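PDB 6PWK: GGDEF and EAL domain-containing protein from Vibrio cholerae O1 str. 2010EL-1786, which binds the second messenger cyclic di-GMP and probably acts as a receptor that couples it to cell adhesion and biofilm formation. Local coordinates for residues M104-L109 with S141-S146; E108-A113 with Y170-S175; F248-I253 with I284-Q289; A323-N326 with D330-V333. All coordinates share one frame; numbering follows the deposited sequence.

Contact 1: M104-L109 with S141-S146; sequences MDETEL and SNKRQS
At the start of helix 106-118 in the GGDEF domain, Glu106 and Leu109 face Lys143 and Ser141, where strand 136-142 runs into the following loop. The buried part is small and apolar: the CD1 branch of Leu109 rests on Ser141, with Leu109 CD1 3.5 Å from Ser141 CB. Toward the surface, the lysine chain crosses the glutamate at about a right angle. With Glu106 CG lying between its backbone N and carbonyl carbon (chi1 58°) and the chain bent again at the next bond, the carboxylate is brought beside the end of the lysine. Glu106 OE2 nevertheless meets the methylene end, 3.1 Å from Lys143 CE, and the salt bridge itself is long, with Glu106 OE2 3.9 Å from Lys143 NZ. Glu106, in the first helical turn, would therefore probably attract the lysine only weakly. The ammonium is turned at its last bond toward Ser141 OG, 2.7 Å from Lys143 NZ, and it also reaches Ser174 OG on the adjacent strand 171-174. A capping box begins the helix. Asp105 is the N-cap; its backbone N donates to the side chain of Glu108 (Asp105 N to Glu108 OE1 2.9 Å), and the reciprocal bond from Glu108 N to Asp105 OD1 is weak at 3.4 Å. Beyond the strand, Ser146 OG donates to Asn142 OD1 in the carbonyl plane at 3.0 Å, and Asn142 ND2 donates to Gly43 O, in the turn between helix 28-41 and strand 45-51.

Contact 2: E108-A113 with Y170-S175; sequences ELKIVA and YGFISS
Helix 106-118 passes over strand 171-174 with Ala113 nearest Tyr170, their CA atoms 7.4 Å apart, and Lys110, one turn earlier, opposite Phe172 at a CA-CA distance of 8.7 Å. Across these gaps the two aromatic side chains reach up to the helix and are met quite differently. Ala113 puts its methyl squarely over one face of the Tyr170 ring, a CH-pi contact in which Ala113 CB stands 4.3 Å from the ring centroid and 10° off the normal. The far end of the same tyrosine runs into the side of Lys110: Tyr170 OH touches the aliphatic chain at Lys110 CG and CD, 3.2 Å from each, and the two side chains cross at about a right angle. This contact is with methylenes and supplies the hydroxyl with no polar partner from the lysine. Strand 171-174 is the outermost one on its side of the five-stranded GGDEF sheet, running parallel to strand 136-142, and the helix packs on the sheet face here. Past the tyrosine, Lys110 bends at its last bond (chi4 82°), which carries the ammonium over one face of Phe172. The resulting cation-pi contact has Lys110 NZ 4.1 Å from the Phe172 ring centroid, 15° off the normal and offset toward the rim. Phe172 also touches Glu106, so acidic and basic side chains of the first helical turns both lie against this ring. On the sheet side both aromatics pack on Val139, while Tyr170 extends along the helix to Glu114 and Ile117.

Contact 3: F248-I253 with I284-Q289; sequences FDQYVI and IRWISQ. With C2E (9,9'-[(2R,3R,3aS,5S,7aR,9R,10R,10aS,12S,14aR)-3,5,10,12-tetrahydroxy-5,12-dioxidooctahydro-2H,7H-difuro[3,2-d:3',2'-j][1,3,7,9,2,8]tetraoxadiphosphacyclododecine-2,9-diyl]bis(2-amino-1,9-dihydro-6H-purin-6-one)), chain C.
One face of the Trp286 indole is covered by Gln250, whose methylene sits over the six-membered ring: Gln250 CG is 3.5 Å from the ring centroid and 12° off the normal, a CH-pi contact. The extended chain then lays the amide over the pyrrole half, the two planes 18° apart and stacked, with Gln250 NE2 3.5 Å from Trp286 NE1. At the indole edge, close to its plane, lies Ile253, its CG2 branch 3.9 Å from Trp286 CH2. The other branch of Ile253 ends against Ile287, CD1 to CD1 at 3.7 Å, in the buried part of the interface. The indole reaches the neighbouring helix because its first torsion, -176°, points CG away from the backbone N. The segment axes are 11.5 Å apart and nearly parallel, and the large indole fills much of that gap.

Away from this interface, Phe248 carries Val252 CG2 over one face and meets the guanine of cyclic di-GMP at its edge, near C2E C21. Asp249 OD1 accepts from the guanine amino group, C2E N21, at 2.7 Å, while OD2 is held by Ala274 N and Ser277 OG. Arg285 turns outward to Glu348 and His315 of the second subunit. Parallel outer helices of this kind are characteristic of the EAL-domain TIM-like barrel, and helix 245-261 lines its cyclic di-GMP pocket.

Contact 4: A323-N326 with D330-V333; sequences AVRN and DFGV
Arg325 and Val324, near the end of helix 314-326, fold back onto Asp330 and Phe331 at the start of the next strand, and the two pairs differ in character. The tight, buried part belongs to Val324: its CG1 branch presses on strand backbone, 3.5 Å from Asp330 O and almost as near to Asp330 N. Phe331 supplies the rest: its CE2 lies over the centre of one guanidinium face, 3.3 Å from Arg325 CZ, with the ring tilted 47° to the guanidinium plane, so this is no flat stack. The more open side is polar, formed by the partly exposed Arg325 and Asp330. The extended arginine chain brings Arg325 NE within 3.0 Å of Asp330 OD1, a salt-bridging hydrogen bond that arrives from above the carboxylate plane, 47° out of it; Arg325 NH2 adds a weak bond to the same oxygen at 3.3 Å. From the opposite face of that plane Phe331 N donates to Asp330 OD1 at 2.7 Å, so one carboxylate oxygen is gripped by both backbone and arginine and its rotation is fixed. Arg325 NH1 also donates to Phe349 O and NH2 to Arg350 O, at the C-terminal end of helix 345-349 and just after it. The whole forms the return of a beta-alpha-beta crossover in the EAL barrel: strand 330-336, which goes on to the magnesium ligand Asp334, pairs in parallel with strands 301-305 and 353-356, while Val324 packs on Phe303 beneath and on Ile287 of helix 281-292 alongside.

The four contacts fall into two pairs, one in each half of the chain. Contacts 1 and 2, with centres 8 Å apart, share helix 106-118 and use the neighbouring strands 136-142 and 171-174 of the GGDEF sheet; a backbone bond from Ser175 N to Ser141 O joins them. Contacts 3 and 4 follow later in the chain, in the EAL barrel, with centres 13 Å apart, and touch where Ile287 and Ser288 of helix 281-292 meet Ala323 and Val324. Between the pairs, centres are about 38 to 47 Å apart on opposite sides of the chain's centre; one pair lies on the GGDEF sheet, the other in the EAL barrel, and the pairs do not touch.

Contact 1: M104-L109 with S141-S146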
# COMPACT_ATOMS: atom_id res chain seq x y z
N MET A 104 19.77 -33.23 9.63
CA MET A 104 19.35 -33.69 8.32
C MET A 104 20.32 -33.17 7.27
O MET A 104 20.61 -31.97 7.23
CB MET A 104 17.92 -33.24 7.99
CG MET A 104 16.88 -33.68 9.00
SD MET A 104 15.26 -33.97 8.25
CE MET A 104 15.27 -35.76 8.13
N ASP A 105 20.81 -34.07 6.41
CA ASP A 105 21.68 -33.67 5.32
C ASP A 105 20.83 -33.27 4.12
O ASP A 105 19.61 -33.16 4.21
CB ASP A 105 22.68 -34.78 5.00
CG ASP A 105 22.02 -35.99 4.37
OD1 ASP A 105 20.82 -36.23 4.61
OD2 ASP A 105 22.72 -36.72 3.62
N GLU A 106 21.48 -33.06 2.97
CA GLU A 106 20.80 -32.46 1.83
C GLU A 106 19.67 -33.34 1.30
O GLU A 106 18.58 -32.85 1.00
CB GLU A 106 21.81 -32.14 0.72
CG GLU A 106 22.62 -33.33 0.19
CD GLU A 106 23.66 -33.82 1.17
OE1 GLU A 106 24.25 -34.90 0.93
OE2 GLU A 106 23.90 -33.13 2.19
N THR A 107 19.92 -34.65 1.19
CA THR A 107 18.90 -35.54 0.64
C THR A 107 17.70 -35.65 1.58
O THR A 107 16.55 -35.74 1.12
CB THR A 107 19.49 -36.92 0.37
OG1 THR A 107 20.66 -36.78 -0.45
CG2 THR A 107 18.49 -37.81 -0.35
N GLU A 108 17.95 -35.64 2.89
CA GLU A 108 16.85 -35.73 3.85
C GLU A 108 15.98 -34.48 3.82
O GLU A 108 14.76 -34.56 4.00
CB GLU A 108 17.41 -35.98 5.25
CG GLU A 108 17.93 -37.40 5.45
CD GLU A 108 18.83 -37.53 6.67
OE1 GLU A 108 19.49 -36.53 7.03
OE2 GLU A 108 18.88 -38.62 7.26
N LEU A 109 16.59 -33.31 3.59
CA LEU A 109 15.82 -32.08 3.49
C LEU A 109 14.93 -32.09 2.26
O LEU A 109 13.82 -31.54 2.28
CB LEU A 109 16.75 -30.88 3.46
CG LEU A 109 17.68 -30.70 4.65
CD1 LEU A 109 18.68 -29.61 4.35
CD2 LEU A 109 16.88 -30.37 5.90
N SER A 141 20.64 -25.91 3.15
CA SER A 141 21.31 -26.84 4.04
C SER A 141 22.56 -26.17 4.60
O SER A 141 23.38 -25.63 3.84
CB SER A 141 21.70 -28.13 3.31
OG SER A 141 22.74 -27.89 2.38
N ASN A 142 22.69 -26.19 5.92
CA ASN A 142 23.83 -25.57 6.59
C ASN A 142 24.98 -26.56 6.60
O ASN A 142 25.00 -27.51 7.39
CB ASN A 142 23.46 -25.13 8.00
CG ASN A 142 24.38 -24.05 8.54
OD1 ASN A 142 24.92 -23.25 7.78
ND2 ASN A 142 24.56 -24.03 9.86
N LYS A 143 25.95 -26.35 5.71
CA LYS A 143 27.15 -27.18 5.63
C LYS A 143 28.41 -26.42 6.02
O LYS A 143 29.52 -26.94 5.85
CB LYS A 143 27.29 -27.78 4.23
CG LYS A 143 26.07 -28.59 3.78
CD LYS A 143 26.44 -29.58 2.68
CE LYS A 143 25.22 -30.29 2.12
NZ LYS A 143 24.53 -29.49 1.07
N ARG A 144 28.26 -25.19 6.51
CA ARG A 144 29.36 -24.42 7.07
C ARG A 144 28.84 -23.69 8.31
O ARG A 144 27.64 -23.63 8.56
CB ARG A 144 29.94 -23.42 6.06
CG ARG A 144 30.67 -24.06 4.89
CD ARG A 144 31.30 -23.02 3.98
NE ARG A 144 32.10 -23.63 2.92
CZ ARG A 144 32.77 -22.95 2.00
NH1 ARG A 144 32.76 -21.63 2.00
NH2 ARG A 144 33.47 -23.60 1.08
N GLN A 145 29.76 -23.15 9.10
CA GLN A 145 29.38 -22.38 10.28
C GLN A 145 28.89 -21.01 9.83
O GLN A 145 29.66 -20.20 9.32
CB GLN A 145 30.54 -22.26 11.26
CG GLN A 145 30.12 -21.77 12.64
CD GLN A 145 31.29 -21.47 13.55
OE1 GLN A 145 32.25 -20.81 13.14
NE2 GLN A 145 31.23 -21.96 14.78
N SER A 146 27.59 -20.75 10.02
CA SER A 146 26.96 -19.54 9.53
C SER A 146 26.27 -18.80 10.67
O SER A 146 25.79 -19.41 11.63
CB SER A 146 25.94 -19.86 8.43
OG SER A 146 26.50 -20.70 7.44

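Contact 2: E108-A113 with Y170-S175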
# COMPACT_ATOMS: atom_id res chain seq x y z
N GLU A 108 17.95 -35.64 2.89
CA GLU A 108 16.85 -35.73 3.85
C GLU A 108 15.98 -34.48 3.82
O GLU A 108 14.76 -34.56 4.00
CB GLU A 108 17.41 -35.98 5.25
CG GLU A 108 17.93 -37.40 5.45
CD GLU A 108 18.83 -37.53 6.67
OE1 GLU A 108 19.49 -36.53 7.03
OE2 GLU A 108 18.88 -38.62 7.26
N LEU A 109 16.59 -33.31 3.59
CA LEU A 109 15.82 -32.08 3.49
C LEU A 109 14.93 -32.09 2.26
O LEU A 109 13.82 -31.54 2.28
CB LEU A 109 16.75 -30.88 3.46
CG LEU A 109 17.68 -30.70 4.65
CD1 LEU A 109 18.68 -29.61 4.35
CD2 LEU A 109 16.88 -30.37 5.90
N LYS A 110 15.40 -32.69 1.16
CA LYS A 110 14.63 -32.70 -0.07
C LYS A 110 13.34 -33.49 0.09
O LYS A 110 12.29 -33.09 -0.41
CB LYS A 110 15.47 -33.26 -1.21
CG LYS A 110 16.68 -32.40 -1.58
CD LYS A 110 17.28 -32.85 -2.91
CE LYS A 110 18.25 -31.83 -3.48
NZ LYS A 110 19.61 -31.93 -2.89
N ILE A 111 13.40 -34.63 0.79
CA ILE A 111 12.19 -35.42 1.03
C ILE A 111 11.24 -34.67 1.95
O ILE A 111 10.01 -34.73 1.78
CB ILE A 111 12.56 -36.80 1.59
CG1 ILE A 111 13.43 -37.56 0.58
CG2 ILE A 111 11.31 -37.60 1.93
CD1 ILE A 111 13.77 -38.98 1.01
N VAL A 112 11.78 -33.95 2.94
CA VAL A 112 10.93 -33.11 3.78
C VAL A 112 10.34 -31.97 2.96
O VAL A 112 9.14 -31.67 3.06
CB VAL A 112 11.74 -32.58 4.98
CG1 VAL A 112 10.91 -31.60 5.78
CG2 VAL A 112 12.19 -33.74 5.86
N ALA A 113 11.16 -31.33 2.12
CA ALA A 113 10.65 -30.27 1.26
C ALA A 113 9.67 -30.81 0.23
O ALA A 113 8.68 -30.15 -0.10
CB ALA A 113 11.81 -29.55 0.57
N TYR A 170 11.12 -26.52 -5.54
CA TYR A 170 11.67 -25.68 -4.49
C TYR A 170 13.04 -25.17 -4.93
O TYR A 170 13.68 -25.75 -5.82
CB TYR A 170 11.79 -26.45 -3.17
CG TYR A 170 12.54 -27.75 -3.30
CD1 TYR A 170 11.89 -28.92 -3.66
CD2 TYR A 170 13.91 -27.81 -3.08
CE1 TYR A 170 12.57 -30.11 -3.79
CE2 TYR A 170 14.61 -29.00 -3.20
CZ TYR A 170 13.93 -30.15 -3.56
OH TYR A 170 14.61 -31.33 -3.70
N GLY A 171 13.47 -24.08 -4.32
CA GLY A 171 14.78 -23.52 -4.55
C GLY A 171 15.75 -23.98 -3.48
O GLY A 171 15.53 -23.75 -2.29
N PHE A 172 16.83 -24.63 -3.91
CA PHE A 172 17.83 -25.21 -3.02
C PHE A 172 19.14 -24.47 -3.17
O PHE A 172 19.67 -24.35 -4.28
CB PHE A 172 18.02 -26.70 -3.31
CG PHE A 172 18.87 -27.42 -2.28
CD1 PHE A 172 20.25 -27.34 -2.32
CD2 PHE A 172 18.27 -28.18 -1.29
CE1 PHE A 172 21.02 -28.00 -1.38
CE2 PHE A 172 19.03 -28.84 -0.35
CZ PHE A 172 20.41 -28.75 -0.39
N ILE A 173 19.67 -23.97 -2.06
CA ILE A 173 21.01 -23.39 -1.99
C ILE A 173 21.71 -23.99 -0.78
O ILE A 173 21.14 -24.03 0.31
CB ILE A 173 20.97 -21.85 -1.88
CG1 ILE A 173 20.24 -21.23 -3.07
CG2 ILE A 173 22.37 -21.28 -1.77
CD1 ILE A 173 20.23 -19.72 -3.06
N SER A 174 22.94 -24.45 -0.97
CA SER A 174 23.73 -24.96 0.15
C SER A 174 24.55 -23.83 0.74
O SER A 174 25.01 -22.93 0.03
CB SER A 174 24.63 -26.10 -0.31
OG SER A 174 25.41 -26.59 0.78
N SER A 175 24.74 -23.87 2.07
CA SER A 175 25.43 -22.78 2.76
C SER A 175 26.87 -22.64 2.31
O SER A 175 27.48 -21.58 2.53
CB SER A 175 25.38 -23.00 4.27
OG SER A 175 26.49 -23.75 4.72

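Contact 3: F248-I253 with I284-Q289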
# COMPACT_ATOMS: atom_id res chain seq x y z
N PHE A 248 15.33 0.74 -11.45
CA PHE A 248 16.00 -0.15 -12.39
C PHE A 248 15.33 -0.10 -13.76
O PHE A 248 16.02 -0.06 -14.79
CB PHE A 248 16.01 -1.57 -11.84
CG PHE A 248 16.39 -2.61 -12.84
CD1 PHE A 248 17.72 -2.80 -13.20
CD2 PHE A 248 15.43 -3.43 -13.41
CE1 PHE A 248 18.07 -3.76 -14.11
CE2 PHE A 248 15.78 -4.40 -14.33
CZ PHE A 248 17.11 -4.56 -14.68
N ASP A 249 13.99 -0.09 -13.80
CA ASP A 249 13.29 -0.06 -15.08
C ASP A 249 13.50 1.27 -15.80
O ASP A 249 13.63 1.30 -17.03
CB ASP A 249 11.81 -0.33 -14.88
CG ASP A 249 11.50 -1.81 -14.75
OD1 ASP A 249 12.32 -2.63 -15.22
OD2 ASP A 249 10.45 -2.16 -14.17
N GLN A 250 13.53 2.38 -15.06
CA GLN A 250 13.75 3.67 -15.69
C GLN A 250 15.15 3.77 -16.29
O GLN A 250 15.34 4.41 -17.33
CB GLN A 250 13.51 4.80 -14.68
CG GLN A 250 12.04 5.04 -14.38
CD GLN A 250 11.83 5.88 -13.13
OE1 GLN A 250 10.84 5.70 -12.41
NE2 GLN A 250 12.75 6.80 -12.87
N TYR A 251 16.14 3.15 -15.65
CA TYR A 251 17.49 3.14 -16.20
C TYR A 251 17.54 2.33 -17.49
O TYR A 251 18.13 2.77 -18.49
CB TYR A 251 18.48 2.59 -15.18
CG TYR A 251 19.88 2.41 -15.73
CD1 TYR A 251 20.75 3.48 -15.82
CD2 TYR A 251 20.32 1.16 -16.15
CE1 TYR A 251 22.03 3.32 -16.33
CE2 TYR A 251 21.59 0.99 -16.66
CZ TYR A 251 22.44 2.07 -16.74
OH TYR A 251 23.71 1.90 -17.24
N VAL A 252 16.93 1.14 -17.49
CA VAL A 252 16.93 0.30 -18.68
C VAL A 252 16.22 1.00 -19.83
O VAL A 252 16.69 0.99 -20.97
CB VAL A 252 16.29 -1.07 -18.37
CG1 VAL A 252 16.11 -1.88 -19.64
CG2 VAL A 252 17.14 -1.83 -17.36
N ILE A 253 15.07 1.62 -19.55
CA ILE A 253 14.32 2.32 -20.60
C ILE A 253 15.14 3.47 -21.17
O ILE A 253 15.16 3.69 -22.39
CB ILE A 253 12.96 2.80 -20.06
CG1 ILE A 253 12.07 1.61 -19.72
CG2 ILE A 253 12.28 3.71 -21.06
CD1 ILE A 253 10.79 1.99 -19.01
N ILE A 284 4.41 5.76 -13.59
CA ILE A 284 3.42 5.95 -14.64
C ILE A 284 3.49 7.37 -15.20
O ILE A 284 3.33 7.58 -16.41
CB ILE A 284 2.01 5.61 -14.12
CG1 ILE A 284 1.98 4.19 -13.55
CG2 ILE A 284 0.97 5.76 -15.22
CD1 ILE A 284 0.61 3.74 -13.10
N ARG A 285 3.73 8.36 -14.33
CA ARG A 285 3.97 9.71 -14.82
C ARG A 285 5.29 9.79 -15.58
O ARG A 285 5.39 10.48 -16.60
CB ARG A 285 3.98 10.70 -13.66
CG ARG A 285 2.63 10.99 -13.04
CD ARG A 285 2.77 12.07 -11.98
NE ARG A 285 3.12 13.36 -12.56
CZ ARG A 285 3.62 14.38 -11.87
NH1 ARG A 285 3.84 14.26 -10.57
NH2 ARG A 285 3.91 15.52 -12.49
N TRP A 286 6.32 9.10 -15.08
CA TRP A 286 7.64 9.14 -15.71
C TRP A 286 7.58 8.64 -17.14
O TRP A 286 8.21 9.21 -18.04
CB TRP A 286 8.62 8.32 -14.88
CG TRP A 286 10.04 8.35 -15.37
CD1 TRP A 286 11.03 9.19 -14.94
CD2 TRP A 286 10.63 7.50 -16.35
NE1 TRP A 286 12.20 8.92 -15.60
CE2 TRP A 286 11.98 7.89 -16.48
CE3 TRP A 286 10.15 6.46 -17.15
CZ2 TRP A 286 12.86 7.27 -17.37
CZ3 TRP A 286 11.03 5.84 -18.03
CH2 TRP A 286 12.36 6.25 -18.13
N ILE A 287 6.83 7.56 -17.39
CA ILE A 287 6.74 7.00 -18.73
C ILE A 287 6.14 8.01 -19.70
O ILE A 287 6.63 8.19 -20.82
CB ILE A 287 5.94 5.68 -18.71
CG1 ILE A 287 6.88 4.51 -18.41
CG2 ILE A 287 5.22 5.46 -20.03
CD1 ILE A 287 7.88 4.23 -19.51
N SER A 288 5.08 8.70 -19.28
CA SER A 288 4.46 9.70 -20.14
C SER A 288 5.41 10.85 -20.45
O SER A 288 5.45 11.34 -21.58
CB SER A 288 3.18 10.22 -19.50
OG SER A 288 2.45 9.18 -18.87
N GLN A 289 6.17 11.29 -19.45
CA GLN A 289 7.06 12.43 -19.64
C GLN A 289 8.22 12.08 -20.56
O GLN A 289 8.59 12.86 -21.44
CB GLN A 289 7.56 12.92 -18.28
CG GLN A 289 6.47 13.43 -17.36
CD GLN A 289 6.96 13.66 -15.94
OE1 GLN A 289 7.97 13.10 -15.52
NE2 GLN A 289 6.24 14.50 -15.20
P1 C2E C . 11.97 -13.43 -19.17
O2P C2E C . 10.98 -12.41 -19.64
O1P C2E C . 11.25 -14.75 -19.29
O5' C2E C . 13.24 -13.56 -20.19
C5' C2E C . 13.57 -14.82 -20.68
C4' C2E C . 14.70 -15.37 -19.77
O4' C2E C . 14.99 -16.60 -20.09
C3' C2E C . 16.02 -14.61 -20.01
O3' C2E C . 16.83 -14.93 -18.99
C2' C2E C . 16.53 -15.32 -21.27
O2' C2E C . 17.98 -15.05 -21.46
C1' C2E C . 16.39 -16.56 -20.88
N9 C2E C . 16.29 -17.63 -21.84
C8 C2E C . 16.04 -16.91 -22.95
N7 C2E C . 15.90 -17.80 -23.97
C5 C2E C . 16.06 -19.03 -23.49
C6 C2E C . 16.01 -20.43 -24.11
O6 C2E C . 15.81 -20.60 -25.26
N1 C2E C . 16.22 -21.58 -23.28
C2 C2E C . 16.47 -21.45 -21.87
N2 C2E C . 16.69 -22.59 -20.97
N3 C2E C . 16.50 -20.11 -21.31
C4 C2E C . 16.29 -18.91 -22.17
P11 C2E C . 17.49 -13.59 -18.25
O21 C2E C . 18.47 -12.76 -19.04
O11 C2E C . 18.27 -14.11 -17.07
O5A C2E C . 16.14 -12.82 -17.71
C5A C2E C . 15.56 -13.47 -16.61
C4A C2E C . 14.42 -12.67 -16.10
O4A C2E C . 14.87 -11.56 -15.58
C3A C2E C . 13.39 -12.25 -17.36
O3A C2E C . 12.35 -13.32 -17.56
C2A C2E C . 12.86 -11.20 -17.01
O2A C2E C . 11.60 -11.49 -16.24
C1A C2E C . 13.96 -10.46 -16.08
N91 C2E C . 14.63 -9.57 -16.78
C81 C2E C . 15.67 -9.74 -17.62
N71 C2E C . 15.99 -8.51 -18.07
C51 C2E C . 15.16 -7.62 -17.52
C61 C2E C . 15.05 -6.11 -17.65
O61 C2E C . 15.80 -5.55 -18.37
N11 C2E C . 14.06 -5.38 -16.93
C21 C2E C . 13.15 -6.08 -16.06
N21 C2E C . 12.14 -5.33 -15.33
N31 C2E C . 13.26 -7.53 -15.94
C41 C2E C . 14.31 -8.28 -16.70

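Contact 4: A323-N326 with D330-V333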
# COMPACT_ATOMS: atom_id res chain seq x y z
N ALA A 323 -0.82 5.35 -20.78
CA ALA A 323 0.31 6.25 -20.95
C ALA A 323 1.23 5.77 -22.07
O ALA A 323 1.76 6.57 -22.84
CB ALA A 323 1.08 6.38 -19.64
N VAL A 324 1.42 4.45 -22.17
CA VAL A 324 2.32 3.90 -23.18
C VAL A 324 1.73 4.10 -24.58
O VAL A 324 2.42 4.56 -25.50
CB VAL A 324 2.61 2.42 -22.88
CG1 VAL A 324 3.09 1.70 -24.13
CG2 VAL A 324 3.65 2.31 -21.77
N ARG A 325 0.45 3.76 -24.75
CA ARG A 325 -0.17 3.87 -26.07
C ARG A 325 -0.48 5.31 -26.45
O ARG A 325 -0.42 5.65 -27.64
CB ARG A 325 -1.45 3.03 -26.11
CG ARG A 325 -1.23 1.60 -26.56
CD ARG A 325 -2.49 0.77 -26.47
NE ARG A 325 -2.29 -0.57 -27.02
CZ ARG A 325 -3.17 -1.56 -26.92
NH1 ARG A 325 -4.31 -1.38 -26.28
NH2 ARG A 325 -2.90 -2.75 -27.45
N ASN A 326 -0.79 6.18 -25.49
CA ASN A 326 -1.05 7.58 -25.82
C ASN A 326 0.19 8.24 -26.41
O ASN A 326 0.06 9.22 -27.17
CB ASN A 326 -1.50 8.36 -24.58
CG ASN A 326 -2.94 8.06 -24.20
OD1 ASN A 326 -3.73 7.61 -25.02
ND2 ASN A 326 -3.28 8.33 -22.95
N ASP A 330 3.55 0.62 -27.52
CA ASP A 330 2.61 -0.47 -27.34
C ASP A 330 3.15 -1.41 -26.27
O ASP A 330 4.23 -1.20 -25.72
CB ASP A 330 2.37 -1.20 -28.67
CG ASP A 330 0.96 -1.75 -28.78
OD1 ASP A 330 0.33 -1.96 -27.73
OD2 ASP A 330 0.50 -1.97 -29.92
N PHE A 331 2.38 -2.46 -25.98
CA PHE A 331 2.71 -3.36 -24.88
C PHE A 331 2.26 -4.77 -25.20
O PHE A 331 1.42 -5.00 -26.08
CB PHE A 331 2.06 -2.88 -23.57
CG PHE A 331 0.56 -2.88 -23.60
CD1 PHE A 331 -0.16 -3.99 -23.19
CD2 PHE A 331 -0.13 -1.76 -24.04
CE1 PHE A 331 -1.55 -3.99 -23.23
CE2 PHE A 331 -1.51 -1.76 -24.08
CZ PHE A 331 -2.22 -2.87 -23.67
N GLY A 332 2.83 -5.73 -24.46
CA GLY A 332 2.46 -7.13 -24.58
C GLY A 332 2.48 -7.81 -23.23
O GLY A 332 2.80 -7.19 -22.21
N VAL A 333 2.13 -9.09 -23.23
CA VAL A 333 2.04 -9.91 -22.03
C VAL A 333 3.20 -10.89 -22.02
O VAL A 333 3.55 -11.46 -23.06
CB VAL A 333 0.69 -10.64 -21.93
CG1 VAL A 333 0.56 -11.35 -20.59
CG2 VAL A 333 -0.45 -9.66 -22.15